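Local coordinates for protein 4-hydroxybenzoyl-CoA Thioesterase (Pseudomonas sp. CBS3, PDB 1LO7) that hydrolyses 4-hydroxybenzoyl-CoA to 4-hydroxybenzoate and coenzyme A, the last step in converting 4-chlorobenzoate to 4-hydroxybenzoate, at residues 58-63 and 118-123; 68-73 and 106-111; 3-8 and 40-45. All coordinates share one frame; numbering follows the deposited sequence. Where two conformers were deposited one is given.

How the interactions relate
All three contacts reach the antiparallel sheet of the hot dog fold, but at different depths. Interaction 1 is fully buried; interaction 2, partly buried on the other side of the chain's centre, shares strand 107-123 but meets it with the last residue of strand 56-68 and the loop that follows. Both border bound ligand, interaction 1 with two backbone bonds to it, interaction 2 with one weak one. Across interaction 1 two backbone carbonyls accept; in interaction 2 one takes both donors. Interaction 3 sets the edge strand 4-10 against the end of helix 25-41, partly exposed and bridged by waters without direct hydrogen bonds. Interactions 1 and 3 touch where Phe119 packs on Leu44.

Interaction 1 (58-63 and 118-123); sequences GTPIVS and VFAMND. With 4CO (4-hydroxyphenacyl coenzyme A), chain B.
Residues 58-63, in the substrate site of this hot dog thioesterase, lie where strand 56-68 is interrupted and bind strand 107-123 by two backbone hydrogen bonds. Ala120 N donates to Gly58 O and Val118 N to Pro60 O, each at 3.1 Å and nearly along the C=O axis. Between them Thr59 CA approaches Val118 O at 3.0 Å in a CA-H...O contact. Thr59 and Phe119 run side by side: CG2, anti to the carbonyl carbon, sits over one face of the ring, 3.6 Å from its centroid and 21° off the normal, a CH-pi contact. Pro60 CG lies 3.8 Å from Ala120 CB, while its CB turns to the sulfur and phenacyl ring of the inhibitor. With an alanine in its place a gap is likely to open beside Ala120 CB and the backbone be freed to turn about the bond the ring now locks. Both neighbours of Pro60 grip the ligand: Thr59 N donates to its phenol oxygen O2B at 2.8 Å, and Ile61 O accepts from its N4P at 2.8 Å. Backbone polar groups thus read hydroxyl and pantetheine amide, while the carbonyls facing strand 107-123 fix the segment in place.

Interaction 2 (68-73 and 106-111); sequences FVCTAS and DVQLVM. With 4CO (4-hydroxyphenacyl coenzyme A), chain C; EDO (1,2-ethanediol), chain D.
Phe68 and Met111 form an antiparallel non-hydrogen-bonded pair, CA to CA 4.4 Å, and just beyond it Val110 O accepts from two successive amides, Val69 N at 2.7 Å and Cys70 N at 3.2 Å. Cys70 N comes in well off the carbonyl axis (C=O...N 128°), Val69 N less so but farther out of the carbonyl plane, and the chain turns round this one oxygen as it leaves the strand. Phe68 and Met111 point the same way. The Met111 chain doubles back to bring CE within 3.5 Å of Phe68 CE2. Val69 crosses Leu109 at about a right angle, CG2 to CD2 3.9 Å. Farther along, Cys70 SG rests 3.8 Å from Val110 CG2, and Ala72 CB meets Val110 CG1 at 4.3 Å; Tyr27 of helix 25-41 packs on Ala72, Val110 and Met111. Phe68 also lines the pantetheine arm of a 4-hydroxyphenacyl-CoA molecule whose other hydrogen bonds come mostly from the second subunit: the ligand's N8P makes a weak hydrogen bond to Phe68 O at 3.0 Å. Two residues of strand 107-123, Val110 and Met111, stand opposite the single Val98, a classic beta bulge. The contact thus joins the end of strand 56-68 to this bulged neighbour in the hot dog sheet, beside a ligand site shared between subunits.

Interaction 3 (3-8 and 40-45); sequences RSITMQ and IKCGLP
Arg3 reaches across to the turn after helix 25-41 and lays one face of its guanidinium against the Cys42 thiol. The sulfur stands 3.5 Å above the plane, displaced toward the rim, and lies closest to NH1 at 3.6 Å. The arginine gets there by stretching out: CG is anti to the backbone N (chi1 179°) and the chain stays extended as far as NE. Cys42 in turn has SG anti to its carbonyl carbon, chi1 -76°, which brings the sulfur to the face of the guanidinium, while its flank also meets Cys140 of helix 134-140. With the face resting on sulfur, the in-plane edge of the guanidinium meets two waters. One accepts from NH1 and donates to Cys42 O; the second accepts from NH2 at 3.3 Å and donates to Lys41 O at 2.8 Å. The positive group is thus joined through water to carbonyls at the C-terminal end of the helix, where the helix dipole would probably suit it. This end closes in a Schellman motif at Gly43, which has positive phi (106°), one of the two bonds back into the last turn being Gly43 N to Ile40 O at 3.0 Å. Ile5, next along the same face of strand 4-10, crosses Lys41 obliquely. Its CD1 lies 3.9 Å from Lys41 CB, and CG2 meets both CB and CG of the lysine. Lys41 starts toward the strand but kinks along its length and carries its ammonium away to Asn37 OD1, so only its aliphatic stem packs here. Ile5 also rests on Asn37 and Tyr38 of the helix, and its backbone bonds to Thr82 fasten the strand to strand 77-87.

Interaction 1 (58-63 and 118-123)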
loop_
_atom_site.group_PDB
_atom_site.type_symbol
_atom_site.label_atom_id
_atom_site.label_comp_id
_atom_site.label_asym_id
_atom_site.label_seq_id
_atom_site.Cartn_x
_atom_site.Cartn_y
_atom_site.Cartn_z
ATOM N N GLY A 58 -2.836 -4.170 -20.494
ATOM C CA GLY A 58 -2.020 -3.142 -19.912
ATOM C C GLY A 58 -0.568 -3.385 -20.327
ATOM O O GLY A 58 -0.310 -4.074 -21.330
ATOM N N THR A 59 0.374 -2.791 -19.546
ATOM C CA THR A 59 1.809 -2.901 -19.828
ATOM C C THR A 59 2.595 -3.388 -18.605
ATOM O O THR A 59 3.243 -2.615 -17.902
ATOM C CB THR A 59 2.380 -1.542 -20.301
ATOM O OG1 THR A 59 2.171 -0.592 -19.264
ATOM C CG2 THR A 59 1.661 -1.110 -21.555
ATOM N N PRO A 60 2.514 -4.676 -18.326
ATOM C CA PRO A 60 3.230 -5.228 -17.188
ATOM C C PRO A 60 4.735 -5.014 -17.347
ATOM O O PRO A 60 5.289 -4.929 -18.459
ATOM C CB PRO A 60 2.960 -6.738 -17.175
ATOM C CG PRO A 60 2.231 -7.054 -18.462
ATOM C CD PRO A 60 1.846 -5.724 -19.126
ATOM N N ILE A 61 5.406 -4.922 -16.183
ATOM C CA ILE A 61 6.857 -4.709 -16.107
ATOM C C ILE A 61 7.621 -6.004 -16.104
ATOM O O ILE A 61 7.182 -6.945 -15.467
ATOM C CB ILE A 61 7.159 -3.870 -14.857
ATOM C CG1 ILE A 61 8.613 -3.360 -14.794
ATOM C CG2 ILE A 61 6.736 -4.614 -13.580
ATOM C CD1 ILE A 61 8.788 -2.112 -13.908
ATOM N N VAL A 62 8.737 -6.016 -16.858
ATOM C CA VAL A 62 9.615 -7.185 -16.956
ATOM C C VAL A 62 10.982 -6.922 -16.319
ATOM O O VAL A 62 11.697 -7.840 -15.903
ATOM C CB VAL A 62 9.771 -7.789 -18.343
ATOM C CG1 VAL A 62 8.383 -8.234 -18.825
ATOM C CG2 VAL A 62 10.284 -6.776 -19.369
ATOM N N SER A 63 11.358 -5.658 -16.227
ATOM C CA SER A 63 12.643 -5.365 -15.634
ATOM C C SER A 63 12.719 -3.939 -15.137
ATOM O O SER A 63 12.023 -3.066 -15.632
ATOM C CB SER A 63 13.718 -5.603 -16.681
ATOM O OG SER A 63 14.983 -5.351 -16.106
ATOM N N VAL A 118 6.057 -4.315 -21.403
ATOM C CA VAL A 118 5.539 -4.859 -22.658
ATOM C C VAL A 118 4.067 -4.718 -22.645
ATOM O O VAL A 118 3.465 -4.672 -21.575
ATOM C CB VAL A 118 5.796 -6.337 -22.771
ATOM C CG1 VAL A 118 7.286 -6.629 -22.781
ATOM C CG2 VAL A 118 5.061 -7.123 -21.685
ATOM N N PHE A 119 3.481 -4.639 -23.852
ATOM C CA PHE A 119 2.026 -4.610 -24.000
ATOM C C PHE A 119 1.653 -6.066 -23.897
ATOM O O PHE A 119 2.350 -6.893 -24.432
ATOM C CB PHE A 119 1.536 -4.030 -25.322
ATOM C CG PHE A 119 1.567 -2.520 -25.258
ATOM C CD1 PHE A 119 0.477 -1.798 -24.780
ATOM C CD2 PHE A 119 2.712 -1.827 -25.653
ATOM C CE1 PHE A 119 0.507 -0.408 -24.746
ATOM C CE2 PHE A 119 2.756 -0.434 -25.614
ATOM C CZ PHE A 119 1.649 0.274 -25.145
ATOM N N ALA A 120 0.595 -6.400 -23.169
ATOM C CA ALA A 120 0.317 -7.805 -23.061
ATOM C C ALA A 120 -1.155 -8.110 -23.081
ATOM O O ALA A 120 -2.000 -7.239 -22.951
ATOM C CB ALA A 120 0.881 -8.350 -21.742
ATOM N N MET A 121 -1.407 -9.411 -23.200
ATOM C CA MET A 121 -2.742 -9.944 -23.199
ATOM C C MET A 121 -2.782 -11.051 -22.209
ATOM O O MET A 121 -1.749 -11.598 -21.875
ATOM C CB MET A 121 -3.148 -10.320 -24.607
ATOM C CG MET A 121 -3.295 -8.985 -25.304
ATOM S SD MET A 121 -3.982 -9.210 -26.903
ATOM C CE MET A 121 -3.324 -10.887 -27.113
ATOM N N ASN A 122 -3.970 -11.357 -21.721
ATOM C CA ASN A 122 -4.172 -12.468 -20.795
ATOM C C ASN A 122 -4.872 -13.561 -21.603
ATOM O O ASN A 122 -6.013 -13.379 -21.985
ATOM C CB ASN A 122 -5.007 -12.164 -19.534
ATOM C CG ASN A 122 -4.098 -11.690 -18.421
ATOM O OD1 ASN A 122 -2.936 -12.122 -18.306
ATOM N ND2 ASN A 122 -4.625 -10.778 -17.615
ATOM N N ASP A 123 -4.156 -14.644 -21.923
ATOM C CA ASP A 123 -4.730 -15.768 -22.680
ATOM C C ASP A 123 -5.194 -16.719 -21.606
ATOM O O ASP A 123 -4.445 -17.600 -21.161
ATOM C CB ASP A 123 -3.657 -16.442 -23.546
ATOM C CG ASP A 123 -3.118 -15.502 -24.594
ATOM O OD1 ASP A 123 -3.726 -14.517 -24.976
ATOM O OD2 ASP A 123 -1.971 -15.880 -25.110
HETATM N N1A 4CO B . 15.115 -7.656 -19.275
HETATM C C2A 4CO B . 14.904 -7.064 -20.489
HETATM N N3A 4CO B . 13.974 -7.348 -21.363
HETATM C C4A 4CO B . 13.159 -8.335 -20.934
HETATM C C5A 4CO B . 13.259 -9.031 -19.742
HETATM C C6A 4CO B . 14.292 -8.655 -18.870
HETATM N N6A 4CO B . 14.486 -9.233 -17.704
HETATM N N7A 4CO B . 12.262 -9.997 -19.643
HETATM C C8A 4CO B . 11.574 -9.885 -20.787
HETATM N N9A 4CO B . 12.089 -8.914 -21.606
HETATM C C1D 4CO B . 11.667 -8.564 -22.966
HETATM C C2D 4CO B . 12.043 -9.649 -23.970
HETATM O O2D 4CO B . 13.420 -9.570 -24.345
HETATM C C3D 4CO B . 11.150 -9.235 -25.128
HETATM O O3D 4CO B . 11.574 -8.005 -25.657
HETATM P P3D 4CO B . 11.771 -7.782 -27.209
HETATM O O7A 4CO B . 13.088 -8.290 -27.534
HETATM O O8A 4CO B . 10.716 -8.476 -27.954
HETATM O O9A 4CO B . 11.684 -6.252 -27.461
HETATM C C4D 4CO B . 9.874 -8.933 -24.348
HETATM O O4D 4CO B . 10.296 -8.619 -22.986
HETATM C C5D 4CO B . 8.790 -9.970 -24.373
HETATM O O5D 4CO B . 9.256 -11.100 -23.631
HETATM P P1A 4CO B . 9.101 -12.540 -24.278
HETATM O O1A 4CO B . 9.867 -13.398 -23.362
HETATM O O2A 4CO B . 9.584 -12.591 -25.639
HETATM O O3A 4CO B . 7.627 -12.916 -24.333
HETATM P P2A 4CO B . 6.692 -13.688 -23.283
HETATM O O4A 4CO B . 5.313 -13.567 -23.802
HETATM O O5A 4CO B . 7.088 -15.095 -23.264
HETATM O O6A 4CO B . 6.941 -13.221 -21.724
HETATM C CBP 4CO B . 5.903 -12.024 -20.004
HETATM C CCP 4CO B . 6.559 -11.915 -21.382
HETATM C CDP 4CO B . 4.708 -12.992 -20.032
HETATM C CEP 4CO B . 5.510 -10.640 -19.505
HETATM C CAP 4CO B . 6.824 -12.749 -19.008
HETATM O OAP 4CO B . 8.078 -12.071 -18.912
HETATM C C9P 4CO B . 6.309 -12.594 -17.578
HETATM O O9P 4CO B . 5.257 -13.102 -17.250
HETATM N N8P 4CO B . 7.071 -11.746 -16.683
HETATM C C7P 4CO B . 6.363 -11.481 -15.425
HETATM C C6P 4CO B . 5.516 -10.201 -15.501
HETATM C C5P 4CO B . 5.113 -9.793 -14.080
HETATM O O5P 4CO B . 4.506 -10.546 -13.325
HETATM N N4P 4CO B . 5.499 -8.441 -13.754
HETATM C C3P 4CO B . 5.252 -8.034 -12.378
HETATM C C2P 4CO B . 3.792 -7.761 -12.132
HETATM S S1P 4CO B . 2.926 -7.028 -13.520
HETATM O O1B 4CO B . 2.081 -4.361 -11.835
HETATM C C1B 4CO B . 1.522 -4.902 -12.772
HETATM C C2B 4CO B . 1.041 -4.092 -13.898
HETATM C C3B 4CO B . 0.380 -4.735 -14.973
HETATM C C4B 4CO B . -0.101 -3.977 -16.037
HETATM C C5B 4CO B . 0.049 -2.574 -16.019
HETATM O O2B 4CO B . -0.489 -1.782 -17.055
HETATM C C6B 4CO B . 0.737 -1.944 -14.945
HETATM C C7B 4CO B . 1.235 -2.710 -13.874
HETATM C CB 4CO B . 1.358 -6.376 -12.819
#

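Interaction 2 (68-73 and 106-111)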
loop_
_atom_site.group_PDB
_atom_site.type_symbol
_atom_site.label_atom_id
_atom_site.label_comp_id
_atom_site.label_asym_id
_atom_site.label_seq_id
_atom_site.Cartn_x
_atom_site.Cartn_y
_atom_site.Cartn_z
ATOM N N PHE A 68 18.171 5.822 -6.185
ATOM C CA PHE A 68 17.592 6.770 -5.218
ATOM C C PHE A 68 18.688 7.720 -4.810
ATOM O O PHE A 68 19.641 7.356 -4.115
ATOM C CB PHE A 68 17.009 5.998 -4.022
ATOM C CG PHE A 68 16.044 4.940 -4.471
ATOM C CD1 PHE A 68 16.483 3.652 -4.790
ATOM C CD2 PHE A 68 14.680 5.223 -4.597
ATOM C CE1 PHE A 68 15.588 2.654 -5.198
ATOM C CE2 PHE A 68 13.776 4.241 -5.029
ATOM C CZ PHE A 68 14.223 2.944 -5.316
ATOM N N VAL A 69 18.538 8.948 -5.282
ATOM C CA VAL A 69 19.543 9.978 -5.110
ATOM C C VAL A 69 19.542 10.796 -3.830
ATOM O O VAL A 69 20.585 11.082 -3.229
ATOM C CB VAL A 69 19.538 10.815 -6.381
ATOM C CG1 VAL A 69 20.677 11.790 -6.265
ATOM C CG2 VAL A 69 19.747 9.906 -7.595
ATOM N N CYS A 70 18.337 11.189 -3.408
ATOM C CA CYS A 70 18.173 11.933 -2.176
ATOM C C CYS A 70 16.805 11.591 -1.600
ATOM O O CYS A 70 15.969 10.995 -2.259
ATOM C CB CYS A 70 18.418 13.443 -2.257
ATOM S SG CYS A 70 17.086 14.229 -3.146
ATOM N N THR A 71 16.601 11.926 -0.351
ATOM C CA THR A 71 15.348 11.594 0.300
ATOM C C THR A 71 14.269 12.581 0.031
ATOM O O THR A 71 14.496 13.672 -0.435
ATOM C CB THR A 71 15.564 11.571 1.825
ATOM O OG1 THR A 71 15.836 12.880 2.284
ATOM C CG2 THR A 71 16.697 10.633 2.223
ATOM N N ALA A 72 13.045 12.150 0.352
ATOM C CA ALA A 72 11.921 13.035 0.223
ATOM C C ALA A 72 11.003 12.721 1.407
ATOM O O ALA A 72 11.120 11.622 1.999
ATOM C CB ALA A 72 11.225 12.980 -1.111
ATOM N N SER A 73 10.097 13.636 1.749
ATOM C CA SER A 73 9.188 13.380 2.886
ATOM C C SER A 73 7.824 13.990 2.646
ATOM O O SER A 73 7.608 14.696 1.671
ATOM C CB SER A 73 9.816 13.945 4.163
ATOM O OG SER A 73 9.137 13.440 5.315
ATOM N N ASP A 106 15.617 25.694 -6.799
ATOM C CA ASP A 106 16.560 24.712 -7.301
ATOM C C ASP A 106 15.901 23.357 -7.388
ATOM O O ASP A 106 15.249 22.866 -6.473
ATOM C CB ASP A 106 17.903 24.648 -6.556
ATOM C CG ASP A 106 18.813 25.775 -6.964
ATOM O OD1 ASP A 106 19.104 26.026 -8.123
ATOM O OD2 ASP A 106 19.273 26.429 -5.927
ATOM N N VAL A 107 16.087 22.766 -8.522
ATOM C CA VAL A 107 15.498 21.486 -8.741
ATOM C C VAL A 107 16.430 20.360 -8.387
ATOM O O VAL A 107 17.440 20.192 -9.041
ATOM C CB VAL A 107 15.188 21.378 -10.217
ATOM C CG1 VAL A 107 14.528 20.032 -10.463
ATOM C CG2 VAL A 107 14.257 22.505 -10.663
ATOM N N GLN A 108 16.076 19.569 -7.382
ATOM C CA GLN A 108 16.897 18.433 -6.978
ATOM C C GLN A 108 16.415 17.078 -7.523
ATOM O O GLN A 108 15.239 16.749 -7.421
ATOM C CB GLN A 108 16.965 18.337 -5.452
ATOM C CG GLN A 108 17.252 19.695 -4.797
ATOM C CD GLN A 108 17.269 19.599 -3.289
ATOM O OE1 GLN A 108 17.146 18.494 -2.736
ATOM N NE2 GLN A 108 17.372 20.753 -2.631
ATOM N N LEU A 109 17.323 16.264 -8.074
ATOM C CA LEU A 109 16.909 14.956 -8.555
ATOM C C LEU A 109 16.720 14.100 -7.321
ATOM O O LEU A 109 17.580 14.092 -6.438
ATOM C CB LEU A 109 18.011 14.397 -9.486
ATOM C CG LEU A 109 17.845 12.939 -9.862
ATOM C CD1 LEU A 109 16.688 12.783 -10.838
ATOM C CD2 LEU A 109 19.127 12.424 -10.519
ATOM N N VAL A 110 15.583 13.407 -7.213
ATOM C CA VAL A 110 15.267 12.549 -6.067
ATOM C C VAL A 110 15.523 11.083 -6.381
ATOM O O VAL A 110 16.199 10.348 -5.644
ATOM C CB VAL A 110 13.818 12.762 -5.545
ATOM C CG1 VAL A 110 13.472 11.714 -4.503
ATOM C CG2 VAL A 110 13.683 14.131 -4.896
ATOM N N MET A 111 14.953 10.641 -7.505
ATOM C CA MET A 111 15.160 9.264 -7.913
ATOM C C MET A 111 14.921 9.112 -9.408
ATOM O O MET A 111 14.353 9.997 -10.062
ATOM C CB MET A 111 14.384 8.224 -7.054
ATOM C CG MET A 111 12.887 8.206 -7.261
ATOM S SD MET A 111 12.326 7.102 -8.574
ATOM C CE MET A 111 12.730 5.397 -8.107
HETATM N N1A 4CO C . 24.486 2.751 -7.176
HETATM C C2A 4CO C . 25.417 2.069 -6.444
HETATM N N3A 4CO C . 25.921 2.406 -5.285
HETATM C C4A 4CO C . 25.396 3.559 -4.819
HETATM C C5A 4CO C . 24.462 4.359 -5.453
HETATM C C6A 4CO C . 23.982 3.914 -6.695
HETATM N N6A 4CO C . 23.085 4.579 -7.392
HETATM N N7A 4CO C . 24.167 5.485 -4.690
HETATM C C8A 4CO C . 24.941 5.362 -3.603
HETATM N N9A 4CO C . 25.715 4.232 -3.645
HETATM C C1D 4CO C . 26.743 3.806 -2.690
HETATM C C2D 4CO C . 27.983 4.691 -2.765
HETATM O O2D 4CO C . 28.819 4.338 -3.869
HETATM C C3D 4CO C . 28.642 4.307 -1.452
HETATM O O3D 4CO C . 29.074 2.970 -1.494
HETATM P P3D 4CO C . 30.527 2.543 -1.044
HETATM O O7A 4CO C . 31.396 2.780 -2.179
HETATM O O8A 4CO C . 30.936 3.316 0.132
HETATM O O9A 4CO C . 30.466 1.031 -0.693
HETATM C C4D 4CO C . 27.408 4.315 -0.555
HETATM O O4D 4CO C . 26.265 4.090 -1.436
HETATM C C5D 4CO C . 27.207 5.511 0.329
HETATM O O5D 4CO C . 26.892 6.622 -0.514
HETATM P P1A 4CO C . 27.671 7.985 -0.283
HETATM O O1A 4CO C . 27.261 8.799 -1.438
HETATM O O2A 4CO C . 29.101 7.799 -0.201
HETATM O O3A 4CO C . 27.241 8.597 1.043
HETATM P P2A 4CO C . 26.068 9.631 1.401
HETATM O O4A 4CO C . 26.014 9.687 2.877
HETATM O O5A 4CO C . 26.435 10.943 0.873
HETATM O O6A 4CO C . 24.656 9.307 0.619
HETATM C CBP 4CO C . 22.498 8.506 1.034
HETATM C CCP 4CO C . 23.981 8.132 0.983
HETATM C CDP 4CO C . 22.247 9.653 2.027
HETATM C CEP 4CO C . 21.663 7.274 1.355
HETATM C CAP 4CO C . 22.050 9.172 -0.278
HETATM O OAP 4CO C . 22.309 8.307 -1.385
HETATM C C9P 4CO C . 20.527 9.270 -0.346
HETATM O O9P 4CO C . 19.925 9.982 0.429
HETATM N N8P 4CO C . 19.845 8.412 -1.296
HETATM C C7P 4CO C . 18.390 8.415 -1.108
HETATM C C6P 4CO C . 17.931 7.297 -0.160
HETATM C C5P 4CO C . 16.414 7.127 -0.299
HETATM O O5P 4CO C . 15.627 8.052 -0.124
HETATM N N4P 4CO C . 16.029 5.775 -0.626
HETATM C C3P 4CO C . 14.612 5.574 -0.890
HETATM C C2P 4CO C . 13.802 5.582 0.380
HETATM S S1P 4CO C . 14.627 4.854 1.795
HETATM O O1B 4CO C . 12.324 2.577 2.213
HETATM C C1B 4CO C . 13.066 3.095 3.028
HETATM C C2B 4CO C . 13.781 2.256 3.998
HETATM C C3B 4CO C . 14.629 2.876 4.948
HETATM C C4B 4CO C . 15.295 2.095 5.888
HETATM C C5B 4CO C . 15.097 0.698 5.902
HETATM O O2B 4CO C . 15.711 -0.104 6.887
HETATM C C6B 4CO C . 14.261 0.086 4.927
HETATM C C7B 4CO C . 13.596 0.873 3.967
HETATM C CB 4CO C . 13.298 4.561 3.029
HETATM C C1 EDO D . 23.397 9.923 -4.384
HETATM O O1 EDO D . 23.303 10.858 -3.341
HETATM C C2 EDO D . 24.391 8.815 -4.067
HETATM O O2 EDO D . 24.753 8.767 -2.689
#

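Interaction 3 (3-8 and 40-45)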
loop_
_atom_site.group_PDB
_atom_site.type_symbol
_atom_site.label_atom_id
_atom_site.label_comp_id
_atom_site.label_asym_id
_atom_site.label_seq_id
_atom_site.Cartn_x
_atom_site.Cartn_y
_atom_site.Cartn_z
ATOM N N ARG A 3 9.201 12.366 -26.558
ATOM C CA ARG A 3 7.970 12.937 -25.987
ATOM C C ARG A 3 7.916 12.605 -24.518
ATOM O O ARG A 3 7.910 11.443 -24.126
ATOM C CB ARG A 3 6.733 12.406 -26.664
ATOM C CG ARG A 3 5.478 12.980 -26.060
ATOM C CD ARG A 3 4.296 12.832 -27.005
ATOM N NE ARG A 3 3.152 13.602 -26.543
ATOM C CZ ARG A 3 1.925 13.362 -26.946
ATOM N NH1 ARG A 3 1.650 12.371 -27.812
ATOM N NH2 ARG A 3 0.964 14.137 -26.456
ATOM N N SER A 4 7.917 13.653 -23.764
ATOM C CA SER A 4 7.916 13.570 -22.321
ATOM C C SER A 4 6.609 14.071 -21.693
ATOM O O SER A 4 6.035 15.081 -22.069
ATOM C CB SER A 4 9.133 14.402 -21.899
ATOM O OG SER A 4 9.201 14.566 -20.519
ATOM N N ILE A 5 6.120 13.341 -20.721
ATOM C CA ILE A 5 4.907 13.739 -20.039
ATOM C C ILE A 5 5.279 13.981 -18.575
ATOM O O ILE A 5 6.023 13.207 -17.959
ATOM C CB ILE A 5 3.814 12.653 -20.134
ATOM C CG1 ILE A 5 3.449 12.395 -21.603
ATOM C CG2 ILE A 5 2.556 12.973 -19.304
ATOM C CD1 ILE A 5 2.666 13.551 -22.245
ATOM N N THR A 6 4.748 15.040 -18.004
ATOM C CA THR A 6 5.083 15.293 -16.626
ATOM C C THR A 6 3.861 15.257 -15.771
ATOM O O THR A 6 2.754 15.622 -16.194
ATOM C CB THR A 6 5.660 16.717 -16.514
ATOM O OG1 THR A 6 6.946 16.766 -17.089
ATOM C CG2 THR A 6 5.759 17.071 -15.043
ATOM N N MET A 7 4.063 14.815 -14.541
ATOM C CA MET A 7 2.990 14.773 -13.559
ATOM C C MET A 7 3.544 15.024 -12.185
ATOM O O MET A 7 4.717 14.786 -11.924
ATOM C CB MET A 7 2.047 13.560 -13.568
ATOM C CG MET A 7 2.729 12.300 -13.127
ATOM S SD MET A 7 1.535 10.957 -12.878
ATOM C CE MET A 7 0.668 11.502 -11.400
ATOM N N GLN A 8 2.677 15.513 -11.336
ATOM C CA GLN A 8 3.039 15.815 -9.967
ATOM C C GLN A 8 2.456 14.816 -9.004
ATOM O O GLN A 8 1.404 14.197 -9.261
ATOM C CB GLN A 8 2.648 17.235 -9.589
ATOM C CG GLN A 8 3.433 18.246 -10.455
ATOM C CD GLN A 8 3.581 19.614 -9.823
ATOM O OE1 GLN A 8 4.710 20.080 -9.632
ATOM N NE2 GLN A 8 2.456 20.262 -9.514
ATOM N N ILE A 40 -2.049 7.482 -21.291
ATOM C CA ILE A 40 -3.357 8.154 -21.357
ATOM C C ILE A 40 -3.211 9.540 -21.995
ATOM O O ILE A 40 -4.020 9.945 -22.861
ATOM C CB ILE A 40 -4.033 8.250 -19.988
ATOM C CG1 ILE A 40 -4.477 6.879 -19.479
ATOM C CG2 ILE A 40 -5.191 9.250 -19.982
ATOM C CD1 ILE A 40 -5.646 6.257 -20.251
ATOM N N LYS A 41 -2.164 10.242 -21.580
ATOM C CA LYS A 41 -1.942 11.557 -22.113
ATOM C C LYS A 41 -1.572 11.492 -23.561
ATOM O O LYS A 41 -1.838 12.427 -24.312
ATOM C CB LYS A 41 -0.941 12.346 -21.281
ATOM C CG LYS A 41 -1.503 12.672 -19.885
ATOM C CD LYS A 41 -2.662 13.683 -19.939
ATOM C CE LYS A 41 -3.085 14.229 -18.578
ATOM N NZ LYS A 41 -3.333 13.125 -17.656
ATOM N N CYS A 42 -0.937 10.395 -23.961
ATOM C CA CYS A 42 -0.557 10.244 -25.357
ATOM C C CYS A 42 -1.758 9.872 -26.241
ATOM O O CYS A 42 -1.653 9.839 -27.467
ATOM C CB CYS A 42 0.608 9.269 -25.566
ATOM S SG CYS A 42 2.172 10.045 -25.089
ATOM N N GLY A 43 -2.895 9.582 -25.622
ATOM C CA GLY A 43 -4.095 9.251 -26.414
ATOM C C GLY A 43 -4.531 7.795 -26.452
ATOM O O GLY A 43 -5.494 7.475 -27.135
ATOM N N LEU A 44 -3.867 6.892 -25.737
ATOM C CA LEU A 44 -4.345 5.533 -25.788
ATOM C C LEU A 44 -5.580 5.461 -24.907
ATOM O O LEU A 44 -5.773 6.222 -23.931
ATOM C CB LEU A 44 -3.305 4.566 -25.170
ATOM C CG LEU A 44 -2.117 4.207 -26.070
ATOM C CD1 LEU A 44 -1.112 5.352 -26.204
ATOM C CD2 LEU A 44 -1.406 2.976 -25.512
ATOM N N PRO A 45 -6.429 4.519 -25.202
ATOM C CA PRO A 45 -7.610 4.372 -24.376
ATOM C C PRO A 45 -7.232 3.674 -23.058
ATOM O O PRO A 45 -6.171 3.078 -22.955
ATOM C CB PRO A 45 -8.509 3.422 -25.204
ATOM C CG PRO A 45 -7.887 3.247 -26.580
ATOM C CD PRO A 45 -6.426 3.606 -26.371
HETATM O O HOH W 1 -1.033 11.574 -29.345
HETATM O O HOH W 2 -2.180 13.306 -26.980
#